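Local coordinates for beta-galactosidase (Geobacillus stearothermophilus, PDB 4OIF), which probably hydrolyses terminal non-reducing beta-D-galactose residues in beta-D-galactosides, as a family 42 glycoside hydrolase that binds zinc and forms a homotrimer, at residues A[46-51]-A[360-365]; A[447-452]-A[605-610]; A[162-167]-A[222-227]. All coordinates share one frame; numbering follows the deposited sequence. Where two conformers were deposited one is given.

Contact 1 of 3, residues A[46-51]-A[360-365]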
# COMPACT_ATOMS: atom_id res chain seq x y z
N ASN A 46 -19.05 38.04 -13.92
CA ASN A 46 -18.43 39.24 -14.48
C ASN A 46 -16.92 39.12 -14.71
O ASN A 46 -16.31 39.94 -15.41
CB ASN A 46 -18.71 40.43 -13.56
CG ASN A 46 -18.36 40.15 -12.11
OD1 ASN A 46 -17.27 39.68 -11.80
ND2 ASN A 46 -19.29 40.43 -11.21
N THR A 47 -16.30 38.12 -14.11
CA THR A 47 -14.85 38.02 -14.14
C THR A 47 -14.42 36.62 -14.55
O THR A 47 -14.91 35.63 -14.01
CB THR A 47 -14.25 38.39 -12.78
OG1 THR A 47 -14.70 39.69 -12.42
CG2 THR A 47 -12.72 38.38 -12.85
N PHE A 48 -13.52 36.55 -15.53
CA PHE A 48 -13.11 35.25 -16.05
C PHE A 48 -11.60 35.12 -16.24
O PHE A 48 -10.96 36.00 -16.82
CB PHE A 48 -13.86 34.97 -17.36
CG PHE A 48 -15.34 35.10 -17.23
CD1 PHE A 48 -16.11 34.06 -16.73
CD2 PHE A 48 -15.97 36.30 -17.54
CE1 PHE A 48 -17.47 34.20 -16.58
CE2 PHE A 48 -17.34 36.44 -17.39
CZ PHE A 48 -18.09 35.40 -16.91
N THR A 49 -11.06 34.03 -15.72
CA THR A 49 -9.66 33.72 -15.83
C THR A 49 -9.37 32.97 -17.12
O THR A 49 -9.76 31.81 -17.27
CB THR A 49 -9.20 32.88 -14.65
OG1 THR A 49 -9.51 33.56 -13.43
CG2 THR A 49 -7.71 32.64 -14.73
N VAL A 50 -8.70 33.65 -18.05
CA VAL A 50 -8.51 33.11 -19.39
C VAL A 50 -7.04 32.79 -19.67
O VAL A 50 -6.14 33.48 -19.17
CB VAL A 50 -9.08 34.08 -20.45
CG1 VAL A 50 -8.94 33.51 -21.86
CG2 VAL A 50 -10.54 34.35 -20.14
N GLY A 51 -6.82 31.73 -20.43
CA GLY A 51 -5.50 31.37 -20.91
C GLY A 51 -4.63 30.49 -20.03
O GLY A 51 -3.44 30.34 -20.32
N PHE A 360 -13.65 26.90 -10.62
CA PHE A 360 -13.25 26.08 -11.73
C PHE A 360 -14.41 25.14 -11.98
O PHE A 360 -14.78 24.38 -11.09
CB PHE A 360 -11.97 25.29 -11.46
CG PHE A 360 -11.50 24.56 -12.67
CD1 PHE A 360 -10.63 25.17 -13.57
CD2 PHE A 360 -12.00 23.30 -12.97
CE1 PHE A 360 -10.23 24.52 -14.72
CE2 PHE A 360 -11.61 22.65 -14.12
CZ PHE A 360 -10.73 23.26 -15.00
N GLN A 361 -15.01 25.20 -13.17
CA GLN A 361 -14.67 26.15 -14.22
C GLN A 361 -15.99 26.73 -14.75
O GLN A 361 -17.05 26.49 -14.18
CB GLN A 361 -13.87 25.48 -15.34
CG GLN A 361 -14.56 24.29 -15.98
CD GLN A 361 -13.74 23.67 -17.12
OE1 GLN A 361 -13.09 24.37 -17.89
NE2 GLN A 361 -13.79 22.34 -17.22
N TRP A 362 -15.94 27.51 -15.84
CA TRP A 362 -17.17 28.05 -16.40
C TRP A 362 -18.00 26.96 -17.06
O TRP A 362 -19.17 26.76 -16.73
CB TRP A 362 -16.89 29.14 -17.42
CG TRP A 362 -18.11 29.48 -18.21
CD1 TRP A 362 -18.35 29.20 -19.53
CD2 TRP A 362 -19.30 30.13 -17.72
NE1 TRP A 362 -19.59 29.65 -19.90
CE2 TRP A 362 -20.20 30.22 -18.81
CE3 TRP A 362 -19.68 30.64 -16.48
CZ2 TRP A 362 -21.46 30.82 -18.68
CZ3 TRP A 362 -20.93 31.23 -16.35
CH2 TRP A 362 -21.80 31.31 -17.45
N ARG A 363 -17.38 26.27 -18.01
CA ARG A 363 -18.04 25.22 -18.76
C ARG A 363 -17.26 23.91 -18.69
O ARG A 363 -16.04 23.90 -18.88
CB ARG A 363 -18.22 25.66 -20.22
CG ARG A 363 -19.06 24.71 -21.07
CD ARG A 363 -19.16 25.16 -22.53
NE ARG A 363 -20.07 26.30 -22.69
CZ ARG A 363 -21.39 26.20 -22.84
NH1 ARG A 363 -22.01 25.02 -22.84
NH2 ARG A 363 -22.11 27.31 -22.98
N LYS A 364 -17.96 22.81 -18.42
CA LYS A 364 -17.34 21.49 -18.36
C LYS A 364 -16.57 21.16 -19.63
O LYS A 364 -17.03 21.43 -20.75
CB LYS A 364 -18.39 20.41 -18.10
CG LYS A 364 -18.94 20.46 -16.67
CD LYS A 364 -19.84 19.27 -16.34
CE LYS A 364 -20.32 19.35 -14.91
NZ LYS A 364 -21.47 18.43 -14.66
N SER A 365 -15.39 20.58 -19.44
CA SER A 365 -14.62 20.00 -20.53
C SER A 365 -15.39 18.85 -21.15
O SER A 365 -15.96 18.05 -20.44
CB SER A 365 -13.26 19.53 -20.02
OG SER A 365 -12.44 20.63 -19.70
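Phe48 on strand 47-50 faces Trp362 in the loop that follows strand 356-359, and the CA atoms of these two residues, 8.3 Å apart, mark the closest approach of the backbones. The two strands are not direct neighbours. Strand 16-21 lies between them and pairs in parallel with both. The contact therefore spans the junction of the TIM barrel, where the last strand meets the first. A cis peptide joins Phe360 to Gln361, one residue ahead of Trp362. The Trp362 side chain lies about 11 Å from that of Glu322, the predicted nucleophile.

Two rings make the whole contact. They form a T-shaped (edge-to-face) pair, with the edge of Phe48 turned toward the face of Trp362. The planes stand at 83°, and the centroid of the Phe48 ring is 6.0 Å from that of the indole six-membered ring. The touch is narrow: Phe48 CE1 meets Trp362 CE3 at 4.2 Å. The indole CG lies anti to the backbone N (chi1 167°), which sends the indole toward Phe48, and chi2 (-109°) turns CE3 to it. Met40 of helix 30-42 and Tyr21 of strand 16-21 each touch both rings.

No hydrogen bond crosses between the segments. Both rings are buried, and they hold each other by dispersion and by the weak electrostatics of an aromatic edge meeting a face. The indole is fixed at its polar side by a hydrogen bond from NE1 to Asp36 of helix 30-42, while its benzo part lies against Phe48 in an apolar setting.

Contact 2 of 3, residues A[447-452]-A[605-610]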
# COMPACT_ATOMS: atom_id res chain seq x y z
N ARG A 447 -10.49 25.98 17.25
CA ARG A 447 -11.88 25.57 17.45
C ARG A 447 -12.69 26.43 18.45
O ARG A 447 -13.78 26.88 18.10
CB ARG A 447 -11.94 24.10 17.88
CG ARG A 447 -13.37 23.63 18.19
CD ARG A 447 -13.40 22.29 18.88
NE ARG A 447 -12.80 21.26 18.05
CZ ARG A 447 -13.43 20.68 17.03
NH1 ARG A 447 -14.68 21.03 16.73
NH2 ARG A 447 -12.82 19.75 16.31
N PRO A 448 -12.19 26.66 19.67
CA PRO A 448 -13.02 27.45 20.60
C PRO A 448 -13.28 28.87 20.11
O PRO A 448 -14.33 29.42 20.40
CB PRO A 448 -12.19 27.47 21.89
CG PRO A 448 -11.30 26.29 21.79
CD PRO A 448 -10.95 26.19 20.33
N PHE A 449 -12.34 29.46 19.38
CA PHE A 449 -12.51 30.83 18.89
C PHE A 449 -13.52 30.87 17.75
O PHE A 449 -14.35 31.78 17.67
CB PHE A 449 -11.15 31.41 18.48
CG PHE A 449 -10.20 31.54 19.65
CD1 PHE A 449 -10.16 32.70 20.40
CD2 PHE A 449 -9.43 30.46 20.05
CE1 PHE A 449 -9.33 32.81 21.50
CE2 PHE A 449 -8.59 30.55 21.15
CZ PHE A 449 -8.54 31.73 21.88
N TRP A 450 -13.49 29.85 16.90
CA TRP A 450 -14.48 29.71 15.85
C TRP A 450 -15.86 29.53 16.47
O TRP A 450 -16.82 30.15 16.03
CB TRP A 450 -14.14 28.51 14.94
CG TRP A 450 -14.94 28.45 13.66
CD1 TRP A 450 -14.75 29.21 12.53
CD2 TRP A 450 -16.06 27.59 13.39
NE1 TRP A 450 -15.68 28.87 11.57
CE2 TRP A 450 -16.49 27.88 12.07
CE3 TRP A 450 -16.73 26.61 14.13
CZ2 TRP A 450 -17.57 27.22 11.48
CZ3 TRP A 450 -17.79 25.96 13.54
CH2 TRP A 450 -18.21 26.26 12.23
N GLU A 451 -15.95 28.70 17.50
CA GLU A 451 -17.22 28.41 18.16
C GLU A 451 -17.78 29.65 18.87
O GLU A 451 -18.97 29.71 19.16
CB GLU A 451 -17.06 27.23 19.15
CG GLU A 451 -16.94 25.86 18.47
CD GLU A 451 -16.77 24.70 19.44
OE1 GLU A 451 -16.75 24.93 20.65
OE2 GLU A 451 -16.65 23.53 18.98
N ARG A 452 -16.92 30.63 19.13
CA ARG A 452 -17.32 31.87 19.78
C ARG A 452 -17.34 33.06 18.83
O ARG A 452 -17.61 34.19 19.24
CB ARG A 452 -16.37 32.17 20.94
CG ARG A 452 -16.51 31.25 22.12
CD ARG A 452 -17.67 31.65 22.98
NE ARG A 452 -17.65 30.92 24.24
CZ ARG A 452 -18.62 30.10 24.64
NH1 ARG A 452 -19.69 29.92 23.88
NH2 ARG A 452 -18.51 29.47 25.80
N ASP A 605 -12.67 25.32 27.69
CA ASP A 605 -12.63 25.92 29.03
C ASP A 605 -11.40 26.85 29.24
O ASP A 605 -11.51 28.00 29.73
CB ASP A 605 -12.69 24.80 30.07
CG ASP A 605 -14.00 23.98 30.00
OD1 ASP A 605 -14.97 24.42 29.35
OD2 ASP A 605 -14.08 22.89 30.61
N PHE A 606 -10.24 26.34 28.85
CA PHE A 606 -8.97 27.05 28.95
C PHE A 606 -9.03 28.40 28.24
O PHE A 606 -8.75 29.49 28.81
CB PHE A 606 -7.84 26.17 28.37
CG PHE A 606 -6.48 26.78 28.47
CD1 PHE A 606 -5.71 26.59 29.61
CD2 PHE A 606 -5.96 27.55 27.45
CE1 PHE A 606 -4.44 27.17 29.72
CE2 PHE A 606 -4.71 28.13 27.56
CZ PHE A 606 -3.95 27.94 28.70
N TYR A 607 -9.43 28.32 26.98
CA TYR A 607 -9.48 29.52 26.16
C TYR A 607 -10.67 30.39 26.53
O TYR A 607 -10.65 31.59 26.26
CB TYR A 607 -9.50 29.15 24.68
CG TYR A 607 -8.14 28.74 24.17
CD1 TYR A 607 -7.06 29.62 24.25
CD2 TYR A 607 -7.93 27.49 23.61
CE1 TYR A 607 -5.81 29.25 23.80
CE2 TYR A 607 -6.67 27.12 23.16
CZ TYR A 607 -5.62 28.01 23.25
OH TYR A 607 -4.39 27.64 22.79
N GLN A 608 -11.68 29.82 27.17
CA GLN A 608 -12.80 30.62 27.63
C GLN A 608 -12.28 31.55 28.69
O GLN A 608 -12.57 32.77 28.68
CB GLN A 608 -13.92 29.77 28.20
CG GLN A 608 -15.19 30.56 28.46
CD GLN A 608 -15.76 31.17 27.18
OE1 GLN A 608 -15.65 30.57 26.10
NE2 GLN A 608 -16.34 32.36 27.29
N GLU A 609 -11.50 30.97 29.60
CA GLU A 609 -10.86 31.78 30.63
C GLU A 609 -9.97 32.85 30.02
O GLU A 609 -9.97 33.99 30.48
CB GLU A 609 -10.04 30.92 31.58
CG GLU A 609 -10.90 30.15 32.55
CD GLU A 609 -10.41 30.30 33.96
OE1 GLU A 609 -9.41 31.02 34.16
OE2 GLU A 609 -11.02 29.69 34.87
N LEU A 610 -9.22 32.49 28.99
CA LEU A 610 -8.40 33.54 28.36
C LEU A 610 -9.26 34.64 27.68
O LEU A 610 -8.84 35.80 27.62
CB LEU A 610 -7.43 32.94 27.34
CG LEU A 610 -6.17 32.37 28.01
CD1 LEU A 610 -5.23 31.73 27.00
CD2 LEU A 610 -5.45 33.45 28.82
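Phe449 and Tyr607 form the aromatic part of a contact between helices 438-451 and 600-613. The edge of Phe449 is turned toward the face of Tyr607 in an offset edge-to-face pair. The ring centroids are 5.0 Å apart and the planes meet at 61°. Phe449 CZ comes to 3.5 Å from Tyr607 CD1, while Phe449 CE2 sits over the same face toward the rim. The opposite face of the tyrosine is covered by its neighbour Phe606, so the ring is sandwiched. Its hydroxyl is bonded to His445, which holds the far end.

A smaller apolar contact joins Pro448 CG and Tyr607 CD2 at 4.0 Å. These are also the residues whose CA atoms are nearest, 6.9 Å apart. Ile472 of the sheet lies against both Phe449 and Tyr607.

The polar part joins Arg452 and Gln608. Arg452 NE donates to Gln608 OE1 at 2.8 Å, with an N-H...O angle of 156°. Arg452 NH2 gives the same oxygen a second, weak bond of 3.1 Å. Gln608 OE1 lies nearly in the guanidinium plane, but the amide plane is turned 82° against it. The bend of the arginine at chi2 helps bring its edge to the glutamine. Arg452 NH1 is hydrogen-bonded to a glycerol, probably from the crystallisation liquor.

The chemistry divides in two. Buried rings fill the side near the parallel strands, and the charged Arg452 lies at the exposed side. The two bonds, one of them weak, are consistent with the carbonyl end of the Gln608 amide facing the arginine, and the positive charge would probably polarise that carbonyl.

Contact 3 of 3, residues A[162-167]-A[222-227]. With ZN (zinc ion), chain D.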
# COMPACT_ATOMS: atom_id res chain seq x y z
N GLU A 162 9.04 19.35 -7.77
CA GLU A 162 10.47 19.62 -7.79
C GLU A 162 11.14 18.91 -8.95
O GLU A 162 10.54 18.06 -9.62
CB GLU A 162 11.10 19.22 -6.46
CG GLU A 162 10.67 17.86 -5.95
CD GLU A 162 11.03 17.65 -4.49
OE1 GLU A 162 10.45 18.33 -3.62
OE2 GLU A 162 11.91 16.80 -4.21
N CYS A 163 12.38 19.28 -9.21
CA CYS A 163 13.17 18.62 -10.23
C CYS A 163 14.58 18.37 -9.71
O CYS A 163 15.13 19.18 -8.96
CB CYS A 163 13.21 19.46 -11.52
SG CYS A 163 14.12 18.65 -12.86
N HIS A 164 15.15 17.23 -10.10
CA HIS A 164 16.42 16.76 -9.57
C HIS A 164 17.46 16.55 -10.67
O HIS A 164 18.45 15.87 -10.45
CB HIS A 164 16.23 15.44 -8.82
CG HIS A 164 15.30 15.54 -7.65
ND1 HIS A 164 15.76 15.62 -6.35
CD2 HIS A 164 13.95 15.54 -7.59
CE1 HIS A 164 14.72 15.68 -5.54
NE2 HIS A 164 13.62 15.63 -6.26
N CYS A 165 17.21 17.11 -11.84
CA CYS A 165 18.15 16.98 -12.95
C CYS A 165 19.48 17.65 -12.61
O CYS A 165 19.59 18.31 -11.57
CB CYS A 165 17.56 17.58 -14.23
SG CYS A 165 17.54 19.37 -14.30
N ASN A 166 20.47 17.49 -13.49
CA ASN A 166 21.80 17.99 -13.16
C ASN A 166 21.85 19.53 -13.15
O ASN A 166 22.66 20.11 -12.41
CB ASN A 166 22.84 17.41 -14.12
CG ASN A 166 23.06 15.91 -13.91
OD1 ASN A 166 22.90 15.39 -12.80
ND2 ASN A 166 23.43 15.22 -14.98
N LEU A 167 20.96 20.17 -13.90
CA LEU A 167 20.82 21.61 -13.88
C LEU A 167 20.41 22.07 -12.49
O LEU A 167 21.00 22.99 -11.89
CB LEU A 167 19.79 22.06 -14.92
CG LEU A 167 20.17 21.75 -16.37
CD1 LEU A 167 19.25 22.50 -17.32
CD2 LEU A 167 21.61 22.11 -16.62
N LEU A 222 15.53 19.44 4.56
CA LEU A 222 15.00 20.76 4.86
C LEU A 222 15.52 21.80 3.86
O LEU A 222 14.73 22.48 3.19
CB LEU A 222 15.37 21.15 6.29
CG LEU A 222 14.84 22.46 6.87
CD1 LEU A 222 13.32 22.54 6.80
CD2 LEU A 222 15.31 22.58 8.32
N ASP A 223 16.84 21.91 3.76
CA ASP A 223 17.43 22.84 2.81
C ASP A 223 16.97 22.57 1.37
O ASP A 223 16.81 23.51 0.60
CB ASP A 223 18.96 22.81 2.88
CG ASP A 223 19.52 23.76 3.93
OD1 ASP A 223 18.73 24.55 4.49
OD2 ASP A 223 20.74 23.74 4.19
N TRP A 224 16.74 21.31 1.01
CA TRP A 224 16.21 21.01 -0.32
C TRP A 224 14.80 21.57 -0.47
O TRP A 224 14.49 22.18 -1.48
CB TRP A 224 16.22 19.50 -0.62
CG TRP A 224 15.55 19.16 -1.94
CD1 TRP A 224 14.34 18.53 -2.12
CD2 TRP A 224 16.03 19.45 -3.26
NE1 TRP A 224 14.06 18.41 -3.46
CE2 TRP A 224 15.08 18.96 -4.18
CE3 TRP A 224 17.18 20.07 -3.74
CZ2 TRP A 224 15.24 19.09 -5.56
CZ3 TRP A 224 17.34 20.19 -5.12
CH2 TRP A 224 16.37 19.70 -6.01
N LYS A 225 13.93 21.39 0.52
CA LYS A 225 12.61 22.00 0.42
C LYS A 225 12.70 23.53 0.30
O LYS A 225 11.99 24.14 -0.52
CB LYS A 225 11.75 21.59 1.62
CG LYS A 225 11.38 20.11 1.61
CD LYS A 225 10.48 19.73 2.77
CE LYS A 225 10.02 18.28 2.67
NZ LYS A 225 10.96 17.29 3.30
N ARG A 226 13.59 24.15 1.07
CA ARG A 226 13.79 25.59 0.99
C ARG A 226 14.23 26.00 -0.41
O ARG A 226 13.75 26.97 -0.96
CB ARG A 226 14.81 26.07 2.02
CG ARG A 226 14.36 26.01 3.47
CD ARG A 226 15.54 26.19 4.41
NE ARG A 226 15.11 26.43 5.79
CZ ARG A 226 15.72 25.92 6.86
NH1 ARG A 226 16.78 25.14 6.72
NH2 ARG A 226 15.26 26.20 8.07
N PHE A 227 15.15 25.23 -0.99
CA PHE A 227 15.63 25.54 -2.32
C PHE A 227 14.53 25.37 -3.34
O PHE A 227 14.47 26.09 -4.30
CB PHE A 227 16.81 24.66 -2.72
CG PHE A 227 17.08 24.66 -4.20
CD1 PHE A 227 17.76 25.71 -4.79
CD2 PHE A 227 16.63 23.63 -5.00
CE1 PHE A 227 18.00 25.72 -6.16
CE2 PHE A 227 16.86 23.64 -6.36
CZ PHE A 227 17.55 24.68 -6.94
ZN ZN D . 15.69 20.45 -13.28
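The four-cysteine zinc site of the enzyme is built partly on segment 162-167, whose Glu162, Cys163 and His164 also touch Trp224 of helix 218-246. Cys163 SG and Cys165 SG each bind the zinc ion at 2.4 Å. Cys123 and Cys168 complete the site. Cys165 also stands at the N-cap of helix 166-179.

Trp224 approaches from the other segment with its ring edge. Its NE1 donates to Glu162 OE2 at 2.8 Å, with an N-H...O angle of 162°. The oxygen lies near the indole plane, but the donor comes from above the carboxylate plane. The same oxygen accepts a second, weak bond from His164 NE2. Further along the edge, Trp224 CH2 is 3.2 Å from the backbone oxygen Cys163 O. The His164 ring makes an offset stack with the indole six-membered ring, the planes 28° apart. Trp224 CZ2 sits over one face of the imidazole, 3.4 Å from His164 CE1. His164 ND1 is bonded to Ser208, so both imidazole nitrogens have partners.

The indole joins helix 218-246 to the loop that carries two of the zinc ligands. Four cysteines round one zinc are consistent with a structural, non-catalytic site, here attached to the TIM-barrel domain.

Overall arrangement
Contacts 1 and 3 both lie in the TIM-barrel part of the chain, and contact 2 lies in the trimerisation domain. Along the sequence contact 3 is nested in the loop closed by contact 1; contact 2 opens after both are closed. The centres of contacts 1 and 3 are 33 Å apart. Contact 2 is 40 Å from contact 1 and 41 Å from contact 3, centre to centre, on the opposite side of the chain's centre from each. None touches another. Contacts 1 and 3 serve the barrel domain, which carries the predicted active-site glutamates. Contact 2 joins two helices beside a separate mixed sheet, and no other chain of the assembly touches its segments.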